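Local coordinates for Sn-glycerol-3-phosphate ABC transporter substrate-binding protein UspB (Mycobacterium tuberculosis, PDB 4MFI) that acts as the substrate-binding subunit of an ABC transporter and appears to be specific for glycerophosphocholine, at residues Ser44-Gly47 with Ala52-Glu55; Gln83-Ala88 with Asp96-Asp101; Thr128-Asp133 with Thr331-Thr336; Ala162-Ala167 with Leu266-Ala271; Leu227-Pro232 with Lys418-Ile423. All blocks are in the same frame, centred on the assembly; numbering follows the deposited sequence.

Contact 1 (Ser44-Gly47 with Ala52-Glu55); sequences SHPG and AERE
His45 and Glu53 are joined by a single short, straight hydrogen bond. The histidine gives its ND1-H to OE1 of the glutamate over 2.6 Å, with an N-H...O angle of 171°. OE1 lies practically in the plane of the imidazole and is approached almost in line with its own C-O bond. Ring and carboxylate are turned steeply against each other, their planes 80° apart, so the acid meets the ring edge with one oxygen and does not lie flat on it. Two torsion patterns bring the groups together. From the helix, Glu53 reaches out as a straight rod, CG anti to its carbonyl carbon and the next torsion fully extended, which spans the 7.6 Å between the CA atoms of His45 and Glu53. His45, whose backbone angles fall in the left-handed helical region (phi 54°), sets its ring beside its own backbone N, turning ND1 to face the helix. The second oxygen of Glu53, OE2, only grazes CD of Pro46 at 4.2 Å. It is gripped by the hydroxyls of Ser43 and Tyr150, and Ser43 OG also bonds to His45 N. With its carboxylate held at both oxygens, Glu53 has little freedom to rotate. The bend 44-47 leaves strand 39-43 and leads into helix 50-63. Leu71 of strand 69-73 touches both His45 and Glu53, while Pro46 rests on Tyr78 of helix 78-88 and on Leu99 of strand 97-101.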
# COMPACT_ATOMS: atom_id res chain seq x y z
N SER A 44 13.73 0.86 -7.59
CA SER A 44 13.87 -0.59 -7.48
C SER A 44 13.11 -1.28 -8.61
O SER A 44 13.05 -2.51 -8.67
CB SER A 44 13.34 -1.07 -6.13
OG SER A 44 12.02 -0.60 -5.93
N HIS A 45 12.54 -0.48 -9.51
CA HIS A 45 11.76 -1.01 -10.63
C HIS A 45 10.64 -1.93 -10.14
O HIS A 45 10.57 -3.09 -10.56
CB HIS A 45 12.65 -1.77 -11.62
CG HIS A 45 13.97 -1.11 -11.90
ND1 HIS A 45 14.08 0.19 -12.33
CD2 HIS A 45 15.23 -1.59 -11.82
CE1 HIS A 45 15.35 0.50 -12.50
NE2 HIS A 45 16.08 -0.57 -12.19
N PRO A 46 9.76 -1.42 -9.27
CA PRO A 46 8.75 -2.30 -8.66
C PRO A 46 7.82 -2.90 -9.71
O PRO A 46 7.47 -2.24 -10.69
CB PRO A 46 7.98 -1.35 -7.74
CG PRO A 46 8.14 0.00 -8.36
CD PRO A 46 9.55 -0.01 -8.91
N GLY A 47 7.45 -4.16 -9.52
CA GLY A 47 6.64 -4.85 -10.51
C GLY A 47 7.39 -5.09 -11.81
O GLY A 47 6.78 -5.14 -12.87
N ALA A 52 9.03 0.01 -18.49
CA ALA A 52 8.03 1.07 -18.41
C ALA A 52 8.67 2.38 -17.96
O ALA A 52 8.31 3.45 -18.45
CB ALA A 52 6.91 0.67 -17.47
N GLU A 53 9.61 2.28 -17.03
CA GLU A 53 10.32 3.47 -16.55
C GLU A 53 11.18 4.10 -17.64
O GLU A 53 11.24 5.32 -17.78
CB GLU A 53 11.15 3.13 -15.31
CG GLU A 53 10.29 2.73 -14.12
CD GLU A 53 11.10 2.42 -12.88
OE1 GLU A 53 12.15 1.76 -13.00
OE2 GLU A 53 10.67 2.85 -11.77
N ARG A 54 11.87 3.27 -18.43
CA ARG A 54 12.64 3.79 -19.55
C ARG A 54 11.75 4.49 -20.58
O ARG A 54 12.14 5.50 -21.17
CB ARG A 54 13.47 2.70 -20.22
CG ARG A 54 14.65 2.24 -19.37
CD ARG A 54 15.56 1.30 -20.14
NE ARG A 54 14.86 0.11 -20.61
CZ ARG A 54 14.77 -1.03 -19.92
NH1 ARG A 54 15.34 -1.13 -18.73
NH2 ARG A 54 14.10 -2.06 -20.43
N GLU A 55 10.54 3.96 -20.78
CA GLU A 55 9.59 4.59 -21.69
C GLU A 55 9.15 5.95 -21.15
O GLU A 55 9.07 6.92 -21.90
CB GLU A 55 8.38 3.67 -21.94
CG GLU A 55 7.20 4.35 -22.64
CD GLU A 55 7.50 4.80 -24.07
OE1 GLU A 55 8.44 4.25 -24.69
OE2 GLU A 55 6.78 5.70 -24.56

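Contact 2 (Gln83-Ala88 with Asp96-Asp101); sequences QKFNAA and DVVLLD
Phe85 is the one side chain of the helical segment that reaches strand 97-101, where it meets Val98 and Leu100. These two strand residues are an alternate pair, so their side chains emerge on the same face of the sheet, the one turned to the helix. Val98 packs against the phenyl group from one side: its CG1 sits over one face, 4.4 Å from CZ of Phe85, and its CG2 is 4.4 Å from CG of Phe85. Leu100 comes in obliquely, its CD2 4.4 Å from CD2 of Phe85. The ring gets there because CG is anti to the backbone N (chi1 -177°), which throws it straight off the helix across a gap of 7.9 Å between the CA atoms of Phe85 and Val98. All three residues are buried, and Phe108 adds an edge-to-face partner to the ring, with Pro95 and Pro312 also touching it. The packing is purely apolar. On its other flanks the helix lies at the surface of the molecule: Gln83, Lys84, Asn86 and Ala87 are exposed, and Lys84 makes a cation-pi contact with Trp42 of strand 39-43. The arrangement is that of a helix laid on the parallel part of a mixed sheet. Helix 78-88 carries the chain from strand 69-73 to strand 97-101 in a beta-alpha-beta crossover that skips the strand between them, 39-43. Antiparallel strand 307-310 follows on the far side of 97-101, consistent with the strand order of a type II periplasmic binding protein lobe.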
# COMPACT_ATOMS: atom_id res chain seq x y z
N GLN A 83 18.38 1.83 2.10
CA GLN A 83 19.75 1.74 2.62
C GLN A 83 20.75 2.44 1.70
O GLN A 83 21.69 3.08 2.17
CB GLN A 83 20.17 0.29 2.86
CG GLN A 83 19.34 -0.43 3.91
CD GLN A 83 19.28 0.29 5.26
OE1 GLN A 83 20.14 1.10 5.59
NE2 GLN A 83 18.26 -0.03 6.04
N LYS A 84 20.55 2.32 0.39
CA LYS A 84 21.44 2.98 -0.55
C LYS A 84 21.33 4.50 -0.38
O LYS A 84 22.35 5.21 -0.37
CB LYS A 84 21.13 2.56 -1.98
CG LYS A 84 22.16 3.01 -3.00
CD LYS A 84 21.70 2.67 -4.42
CE LYS A 84 22.66 3.19 -5.48
NZ LYS A 84 23.98 2.51 -5.41
N PHE A 85 20.10 4.99 -0.22
CA PHE A 85 19.87 6.40 0.03
C PHE A 85 20.52 6.84 1.35
O PHE A 85 21.22 7.85 1.39
CB PHE A 85 18.36 6.70 0.05
CG PHE A 85 18.01 8.15 0.22
CD1 PHE A 85 18.67 9.14 -0.50
CD2 PHE A 85 16.99 8.53 1.09
CE1 PHE A 85 18.33 10.48 -0.34
CE2 PHE A 85 16.64 9.86 1.24
CZ PHE A 85 17.32 10.84 0.53
N ASN A 86 20.31 6.07 2.41
CA ASN A 86 20.91 6.39 3.70
C ASN A 86 22.43 6.58 3.59
O ASN A 86 22.99 7.54 4.13
CB ASN A 86 20.60 5.29 4.72
CG ASN A 86 20.88 5.73 6.13
OD1 ASN A 86 20.44 6.79 6.56
ND2 ASN A 86 21.64 4.92 6.85
N ALA A 87 23.09 5.67 2.88
CA ALA A 87 24.54 5.74 2.75
C ALA A 87 24.98 6.95 1.94
O ALA A 87 26.02 7.55 2.21
CB ALA A 87 25.08 4.47 2.14
N ALA A 88 24.18 7.32 0.94
CA ALA A 88 24.54 8.42 0.05
C ALA A 88 24.44 9.77 0.77
O ALA A 88 25.06 10.75 0.36
CB ALA A 88 23.66 8.41 -1.18
N ASP A 96 18.46 12.61 -7.33
CA ASP A 96 17.56 13.74 -7.46
C ASP A 96 16.12 13.34 -7.16
O ASP A 96 15.33 14.14 -6.64
CB ASP A 96 17.64 14.32 -8.87
CG ASP A 96 18.98 14.93 -9.16
OD1 ASP A 96 19.17 16.13 -8.85
OD2 ASP A 96 19.86 14.21 -9.67
N VAL A 97 15.80 12.09 -7.51
CA VAL A 97 14.46 11.54 -7.32
C VAL A 97 14.64 10.14 -6.76
O VAL A 97 15.40 9.34 -7.31
CB VAL A 97 13.69 11.46 -8.67
CG1 VAL A 97 12.34 10.78 -8.48
CG2 VAL A 97 13.52 12.86 -9.26
N VAL A 98 13.99 9.86 -5.64
CA VAL A 98 14.17 8.57 -4.98
C VAL A 98 12.83 7.92 -4.62
O VAL A 98 11.90 8.59 -4.15
CB VAL A 98 15.10 8.67 -3.73
CG1 VAL A 98 14.51 9.61 -2.67
CG2 VAL A 98 15.39 7.30 -3.15
N LEU A 99 12.73 6.62 -4.87
CA LEU A 99 11.52 5.85 -4.59
C LEU A 99 11.51 5.36 -3.14
O LEU A 99 12.33 4.53 -2.74
CB LEU A 99 11.45 4.66 -5.55
CG LEU A 99 10.20 3.79 -5.50
CD1 LEU A 99 8.98 4.61 -5.89
CD2 LEU A 99 10.35 2.60 -6.44
N LEU A 100 10.58 5.88 -2.34
CA LEU A 100 10.49 5.55 -0.92
C LEU A 100 9.13 4.96 -0.58
O LEU A 100 8.09 5.49 -1.01
CB LEU A 100 10.74 6.80 -0.07
CG LEU A 100 12.12 7.44 -0.22
CD1 LEU A 100 12.21 8.72 0.60
CD2 LEU A 100 13.21 6.46 0.20
N ASP A 101 9.12 3.86 0.17
CA ASP A 101 7.84 3.20 0.46
C ASP A 101 7.04 3.86 1.58
O ASP A 101 7.44 4.91 2.12
CB ASP A 101 7.97 1.66 0.64
CG ASP A 101 8.50 1.23 2.00
OD1 ASP A 101 8.65 2.04 2.93
OD2 ASP A 101 8.75 0.02 2.15

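Contact 3 (Thr128-Asp133 with Thr331-Thr336); sequences TTDYVD and TNPTNT
The ring of Tyr131 meets Thr331 at its edge: OG1 of the threonine lies in the ring plane, and it takes a hydrogen bond from Tyr131 OH over 2.7 Å. Carbonyl Thr128 O also lies at the edge and in the plane, and it accepts from Tyr131 N at 3.1 Å, closing the 3-10 turn. From 331-336 the ring is met at its edge; Val148 and Pro149 of strand 144-160, Arg349 and Leu136 also touch it. The other flat group, the carboxylate of Asp130, sets OD2 3.7 Å from CG of Pro333. Its stronger partners lie beyond the two segments, since OD2 is held by the side chains of Arg349 and Ser351; the proline merely packs beside the carboxylate. Thr331 OG1 is itself doubly used. With chi1 at 61° the hydroxyl stands between the backbone N and the carbonyl carbon, from where it can also bond to Ile327 O in the helix just ended. It thus accepts from the phenol and donates to that carbonyl, which fixes its rotation. The next residue starts the following helix: Asn332 OD1 accepts from Asn335 N at 2.8 Å, nearly head-on to the C=O. The result is a tight break between helix 317-330 and helix 333-343, in which Thr331 ends one helix and Asn332 is the N-cap of the next, with Tyr131 tying loop 128-133 to the junction, alongside the bonds of that loop to residues 348-351.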
# COMPACT_ATOMS: atom_id res chain seq x y z
N THR A 128 -2.45 19.28 -8.11
CA THR A 128 -2.51 18.40 -6.94
C THR A 128 -3.92 17.88 -6.64
O THR A 128 -4.06 16.77 -6.12
CB THR A 128 -1.96 19.09 -5.69
OG1 THR A 128 -2.66 20.32 -5.47
CG2 THR A 128 -0.47 19.37 -5.87
N THR A 129 -4.94 18.66 -6.96
CA THR A 129 -6.31 18.19 -6.72
C THR A 129 -6.72 17.05 -7.64
O THR A 129 -7.72 16.38 -7.39
CB THR A 129 -7.35 19.32 -6.80
OG1 THR A 129 -7.43 19.82 -8.14
CG2 THR A 129 -6.98 20.46 -5.87
N ASP A 130 -5.94 16.82 -8.70
CA ASP A 130 -6.21 15.68 -9.59
C ASP A 130 -5.49 14.40 -9.17
O ASP A 130 -5.63 13.36 -9.82
CB ASP A 130 -5.86 16.01 -11.05
CG ASP A 130 -6.38 14.95 -12.03
OD1 ASP A 130 -7.56 14.56 -11.94
OD2 ASP A 130 -5.59 14.50 -12.89
N TYR A 131 -4.70 14.45 -8.10
CA TYR A 131 -4.19 13.20 -7.53
C TYR A 131 -5.27 12.59 -6.66
O TYR A 131 -5.99 13.31 -5.96
CB TYR A 131 -2.91 13.43 -6.72
CG TYR A 131 -1.70 13.66 -7.60
CD1 TYR A 131 -1.46 14.91 -8.16
CD2 TYR A 131 -0.83 12.62 -7.90
CE1 TYR A 131 -0.37 15.12 -8.98
CE2 TYR A 131 0.26 12.82 -8.73
CZ TYR A 131 0.48 14.08 -9.26
OH TYR A 131 1.56 14.29 -10.08
N VAL A 132 -5.41 11.26 -6.73
CA VAL A 132 -6.32 10.52 -5.86
C VAL A 132 -6.08 11.01 -4.43
O VAL A 132 -4.94 11.08 -3.98
CB VAL A 132 -6.09 9.00 -5.98
CG1 VAL A 132 -6.89 8.23 -4.94
CG2 VAL A 132 -6.43 8.52 -7.40
N ASP A 133 -7.16 11.38 -3.74
CA ASP A 133 -7.03 12.10 -2.47
C ASP A 133 -6.16 11.37 -1.46
O ASP A 133 -5.21 11.95 -0.91
CB ASP A 133 -8.40 12.39 -1.85
CG ASP A 133 -9.17 13.46 -2.58
OD1 ASP A 133 -8.58 14.16 -3.43
OD2 ASP A 133 -10.38 13.63 -2.29
N THR A 331 3.99 11.09 -13.40
CA THR A 331 2.74 10.78 -12.71
C THR A 331 1.57 11.62 -13.24
O THR A 331 0.55 11.79 -12.55
CB THR A 331 2.85 10.95 -11.17
OG1 THR A 331 3.18 12.31 -10.86
CG2 THR A 331 3.91 10.00 -10.60
N ASN A 332 1.70 12.13 -14.46
CA ASN A 332 0.59 12.84 -15.08
C ASN A 332 -0.50 11.82 -15.51
O ASN A 332 -0.27 10.61 -15.40
CB ASN A 332 1.07 13.82 -16.18
CG ASN A 332 1.39 13.15 -17.53
OD1 ASN A 332 1.05 12.00 -17.78
ND2 ASN A 332 2.02 13.92 -18.42
N PRO A 333 -1.68 12.29 -15.93
CA PRO A 333 -2.75 11.31 -16.15
C PRO A 333 -2.44 10.24 -17.21
O PRO A 333 -2.67 9.06 -16.97
CB PRO A 333 -3.93 12.18 -16.58
CG PRO A 333 -3.69 13.47 -15.89
CD PRO A 333 -2.20 13.67 -15.93
N THR A 334 -1.90 10.66 -18.35
CA THR A 334 -1.49 9.75 -19.41
C THR A 334 -0.44 8.75 -18.91
O THR A 334 -0.52 7.54 -19.17
CB THR A 334 -0.86 10.54 -20.58
OG1 THR A 334 -1.86 11.37 -21.18
CG2 THR A 334 -0.30 9.62 -21.63
N ASN A 335 0.54 9.26 -18.18
CA ASN A 335 1.68 8.44 -17.82
C ASN A 335 1.42 7.49 -16.67
O ASN A 335 1.93 6.37 -16.65
CB ASN A 335 2.90 9.33 -17.57
CG ASN A 335 3.40 9.96 -18.84
OD1 ASN A 335 3.23 9.41 -19.92
ND2 ASN A 335 4.03 11.13 -18.72
N THR A 336 0.62 7.92 -15.69
CA THR A 336 0.25 6.99 -14.63
C THR A 336 -0.67 5.89 -15.16
O THR A 336 -0.59 4.74 -14.73
CB THR A 336 -0.36 7.70 -13.39
OG1 THR A 336 -0.42 6.77 -12.30
CG2 THR A 336 -1.76 8.24 -13.68

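Contact 4 (Ala162-Ala167 with Leu266-Ala271); sequences AAWQQA and LASAVA
Ala163 and Ala267 bring the two backbones together, their CA atoms 6.2 Å apart, a close approach to which the small alanine side chains are suited. Segment 162-167 is the end of a short helix whose last turn is closed by Ala167 N to Ala163 O. In the partner, Ala267 still has turn-like torsions, while Ser268 is nearly fully extended and opens strand 268-272. The bend just before the strand thus presents the methyl of Ala267 and its carbonyl to the helix. The two CB atoms of Ala163 and Ala267 touch at 3.8 Å. Beside them Trp164 reaches across with its six-membered ring: CZ3 is 3.6 Å from Ala267 O, and CH2 is 3.6 Å from Ser268 CB, both partners standing obliquely to the indole. Ser268 OG lies at the ring edge, in its plane, 3.9 Å from CH2 of Trp164. The chi1 of Trp164 is -108°, away from any staggered value, which suggests some strain; Tyr159, Trp183 and Leu187 also lie against the indole. The polar ends are served by other partners. Trp164 NE1 bonds to Arg172 O, and Ser268 OG to Ala197 O and His198 ND1. Across the contact itself the chemistry is therefore one of shape: the methyl of Ala163 and the indole of Trp164 against Ala267 and Ser268 at the strand start. All four residues are buried, and this is apolar packing in which the indole NE1 and the serine hydroxyl are satisfied by Arg172, Ala197 and His198, outside the two segments.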
# COMPACT_ATOMS: atom_id res chain seq x y z
N ALA A 162 -16.96 -20.68 -7.65
CA ALA A 162 -17.51 -22.02 -7.49
C ALA A 162 -17.84 -22.29 -6.03
O ALA A 162 -18.88 -22.87 -5.72
CB ALA A 162 -16.55 -23.07 -8.03
N ALA A 163 -16.97 -21.85 -5.12
CA ALA A 163 -17.23 -22.02 -3.69
C ALA A 163 -18.43 -21.18 -3.27
O ALA A 163 -19.30 -21.65 -2.53
CB ALA A 163 -15.99 -21.63 -2.87
N TRP A 164 -18.49 -19.94 -3.75
CA TRP A 164 -19.61 -19.04 -3.46
C TRP A 164 -20.93 -19.68 -3.90
O TRP A 164 -21.91 -19.65 -3.16
CB TRP A 164 -19.40 -17.70 -4.17
CG TRP A 164 -19.04 -16.54 -3.28
CD1 TRP A 164 -19.71 -15.35 -3.18
CD2 TRP A 164 -17.93 -16.45 -2.35
NE1 TRP A 164 -19.10 -14.53 -2.26
CE2 TRP A 164 -18.00 -15.17 -1.74
CE3 TRP A 164 -16.89 -17.31 -1.98
CZ2 TRP A 164 -17.08 -14.75 -0.77
CZ3 TRP A 164 -15.98 -16.89 -1.03
CH2 TRP A 164 -16.08 -15.63 -0.43
N GLN A 165 -20.93 -20.25 -5.10
CA GLN A 165 -22.14 -20.87 -5.64
C GLN A 165 -22.57 -22.08 -4.82
O GLN A 165 -23.76 -22.23 -4.52
CB GLN A 165 -21.91 -21.27 -7.10
CG GLN A 165 -21.84 -20.10 -8.05
CD GLN A 165 -21.55 -20.55 -9.47
OE1 GLN A 165 -21.76 -21.71 -9.83
NE2 GLN A 165 -21.05 -19.63 -10.29
N GLN A 166 -21.61 -22.92 -4.45
CA GLN A 166 -21.92 -24.12 -3.67
C GLN A 166 -22.45 -23.75 -2.28
O GLN A 166 -23.30 -24.46 -1.72
CB GLN A 166 -20.71 -25.05 -3.56
CG GLN A 166 -20.41 -25.80 -4.85
CD GLN A 166 -21.59 -26.65 -5.32
OE1 GLN A 166 -22.33 -27.21 -4.51
NE2 GLN A 166 -21.77 -26.74 -6.64
N ALA A 167 -21.94 -22.65 -1.74
CA ALA A 167 -22.36 -22.17 -0.43
C ALA A 167 -23.68 -21.37 -0.48
O ALA A 167 -24.18 -20.93 0.56
CB ALA A 167 -21.25 -21.35 0.21
N LEU A 266 -7.69 -21.80 -0.73
CA LEU A 266 -8.50 -20.82 -0.01
C LEU A 266 -9.68 -20.39 -0.87
O LEU A 266 -9.48 -19.99 -2.02
CB LEU A 266 -7.68 -19.57 0.31
CG LEU A 266 -6.34 -19.78 1.00
CD1 LEU A 266 -5.56 -18.47 1.05
CD2 LEU A 266 -6.52 -20.36 2.41
N ALA A 267 -10.89 -20.39 -0.31
CA ALA A 267 -12.05 -19.90 -1.07
C ALA A 267 -12.04 -18.39 -1.25
O ALA A 267 -12.71 -17.85 -2.13
CB ALA A 267 -13.35 -20.34 -0.41
N SER A 268 -11.29 -17.70 -0.39
CA SER A 268 -11.21 -16.24 -0.44
C SER A 268 -9.99 -15.76 0.33
O SER A 268 -9.42 -16.50 1.15
CB SER A 268 -12.49 -15.60 0.12
OG SER A 268 -12.67 -15.90 1.50
N ALA A 269 -9.61 -14.51 0.09
CA ALA A 269 -8.43 -13.93 0.71
C ALA A 269 -8.39 -12.45 0.46
O ALA A 269 -8.83 -11.99 -0.59
CB ALA A 269 -7.16 -14.56 0.14
N VAL A 270 -7.88 -11.69 1.43
CA VAL A 270 -7.51 -10.30 1.19
C VAL A 270 -6.02 -10.26 0.86
O VAL A 270 -5.17 -10.66 1.65
CB VAL A 270 -7.82 -9.40 2.40
CG1 VAL A 270 -7.29 -7.99 2.17
CG2 VAL A 270 -9.33 -9.37 2.65
N ALA A 271 -5.73 -9.80 -0.35
CA ALA A 271 -4.36 -9.71 -0.82
C ALA A 271 -4.20 -8.42 -1.61
O ALA A 271 -5.17 -7.71 -1.84
CB ALA A 271 -4.01 -10.92 -1.67

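Contact 5 (Leu227-Pro232 with Lys418-Ile423); sequences LTLTEP and KRLQVI
Leu227 points toward the helix at Leu420 and Gln421. Its CB, with CG set anti to the carbonyl carbon (chi1 -59°), leads toward the helix; CG comes 3.9 Å from Gln421 OE1. The tip does most of the work: CD1 lies 3.5 Å from Gln421 N, 3.5 Å from Gln421 OE1 and 3.8 Å from Leu420 CB. So one methyl rests on the helix backbone and on two side chains. Gln421 bends back over it, its chain extended away from the backbone N and then kinked (chi2 71°). This brings OE1 to a water that it accepts from over 2.6 Å, and the same water accepts from Leu227 N at 2.9 Å, so a bridge links the strand end to the amide. Gln421 NE2 is taken by Asp425. Leu229 adds a second apolar touch, its CD1 3.7 Å from CD1 of Leu420. The loop, with a type I turn from Thr228 to Glu231, sits between strand 226-227 and helix 232-245. It leans on helix 409-427, where Gln417 also bonds to Thr230 N, while Ile394 and Ile395 of helix 391-405 pack against Leu420.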
# COMPACT_ATOMS: atom_id res chain seq x y z
N LEU A 227 -1.46 5.43 20.80
CA LEU A 227 -1.66 4.02 20.51
C LEU A 227 -3.01 3.54 21.05
O LEU A 227 -3.43 3.94 22.14
CB LEU A 227 -0.50 3.19 21.07
CG LEU A 227 0.88 3.57 20.53
CD1 LEU A 227 1.97 2.76 21.21
CD2 LEU A 227 0.96 3.39 19.03
N THR A 228 -3.69 2.70 20.27
CA THR A 228 -5.05 2.29 20.60
C THR A 228 -5.25 0.79 20.41
O THR A 228 -6.38 0.33 20.24
CB THR A 228 -6.11 3.08 19.77
OG1 THR A 228 -5.84 2.96 18.37
CG2 THR A 228 -6.10 4.56 20.14
N LEU A 229 -4.17 0.03 20.45
CA LEU A 229 -4.25 -1.42 20.34
C LEU A 229 -5.05 -2.05 21.49
O LEU A 229 -5.67 -3.10 21.32
CB LEU A 229 -2.86 -2.04 20.30
CG LEU A 229 -2.11 -1.89 18.98
CD1 LEU A 229 -0.65 -2.19 19.18
CD2 LEU A 229 -2.68 -2.83 17.93
N THR A 230 -5.04 -1.41 22.66
CA THR A 230 -5.72 -1.98 23.81
C THR A 230 -7.12 -1.43 24.03
O THR A 230 -7.78 -1.76 25.02
CB THR A 230 -4.90 -1.79 25.09
OG1 THR A 230 -4.62 -0.40 25.28
CG2 THR A 230 -3.58 -2.56 25.00
N GLU A 231 -7.58 -0.57 23.11
CA GLU A 231 -8.94 -0.06 23.20
C GLU A 231 -9.93 -1.17 22.86
O GLU A 231 -9.62 -2.05 22.06
CB GLU A 231 -9.13 1.16 22.28
CG GLU A 231 -8.25 2.36 22.67
CD GLU A 231 -8.51 2.87 24.07
OE1 GLU A 231 -9.67 2.82 24.51
OE2 GLU A 231 -7.55 3.33 24.74
N PRO A 232 -11.13 -1.13 23.47
CA PRO A 232 -12.07 -2.24 23.30
C PRO A 232 -12.41 -2.59 21.85
O PRO A 232 -12.51 -3.78 21.53
CB PRO A 232 -13.32 -1.75 24.04
CG PRO A 232 -12.80 -0.81 25.07
CD PRO A 232 -11.60 -0.14 24.45
N LYS A 418 2.96 -1.77 24.65
CA LYS A 418 4.04 -1.32 25.52
C LYS A 418 5.36 -1.19 24.76
O LYS A 418 6.09 -0.21 24.93
CB LYS A 418 4.21 -2.27 26.71
CG LYS A 418 3.07 -2.20 27.72
CD LYS A 418 3.22 -3.26 28.81
CE LYS A 418 2.30 -2.98 29.99
NZ LYS A 418 0.88 -2.77 29.59
N ARG A 419 5.66 -2.17 23.92
CA ARG A 419 6.89 -2.13 23.13
C ARG A 419 6.88 -0.99 22.12
O ARG A 419 7.89 -0.30 21.95
CB ARG A 419 7.12 -3.48 22.44
CG ARG A 419 7.49 -4.56 23.46
CD ARG A 419 7.37 -5.95 22.92
NE ARG A 419 8.18 -6.14 21.73
CZ ARG A 419 7.80 -6.89 20.70
NH1 ARG A 419 8.60 -7.02 19.65
NH2 ARG A 419 6.62 -7.49 20.71
N LEU A 420 5.75 -0.80 21.46
CA LEU A 420 5.61 0.28 20.49
C LEU A 420 5.71 1.65 21.14
O LEU A 420 6.28 2.58 20.57
CB LEU A 420 4.28 0.16 19.74
CG LEU A 420 4.10 -1.06 18.83
CD1 LEU A 420 2.73 -1.01 18.16
CD2 LEU A 420 5.20 -1.15 17.78
N GLN A 421 5.16 1.79 22.35
CA GLN A 421 5.21 3.06 23.06
C GLN A 421 6.65 3.45 23.36
O GLN A 421 7.05 4.60 23.16
CB GLN A 421 4.41 2.99 24.37
CG GLN A 421 4.24 4.35 25.03
CD GLN A 421 3.29 5.23 24.25
OE1 GLN A 421 2.14 4.87 24.04
NE2 GLN A 421 3.78 6.39 23.82
N VAL A 422 7.44 2.49 23.83
CA VAL A 422 8.85 2.73 24.12
C VAL A 422 9.60 3.15 22.85
O VAL A 422 10.36 4.13 22.87
CB VAL A 422 9.50 1.49 24.77
CG1 VAL A 422 11.01 1.64 24.82
CG2 VAL A 422 8.95 1.30 26.17
N ILE A 423 9.38 2.45 21.75
CA ILE A 423 10.06 2.78 20.50
C ILE A 423 9.64 4.16 19.99
O ILE A 423 10.48 4.97 19.59
CB ILE A 423 9.81 1.70 19.42
CG1 ILE A 423 10.54 0.41 19.80
CG2 ILE A 423 10.30 2.18 18.04
CD1 ILE A 423 10.09 -0.80 18.99
O HOH W 1 -0.02 6.14 23.20

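How the contacts relate
Contacts 1 and 2 come first along the chain and touch, Leu99 CD2 of contact 2 packing on Ser44 and Pro46; their centres are 16 Å apart. Contact 3, about 18 Å from contact 1 centre to centre, joins chain parts almost 200 residues apart. Contact 4 falls between its two segments in sequence but lies about 34 Å away, again between centres. Contacts 2 and 4 both reach the mixed sheet, which includes the long strand 144-160. Contact 5 stands apart on helix 409-427, about 36 Å from contact 3 centre to centre, and its segments alternate with those of contacts 3 and 4. The chain thus passes repeatedly between distant regions, consistent with two-lobed binding-protein architecture.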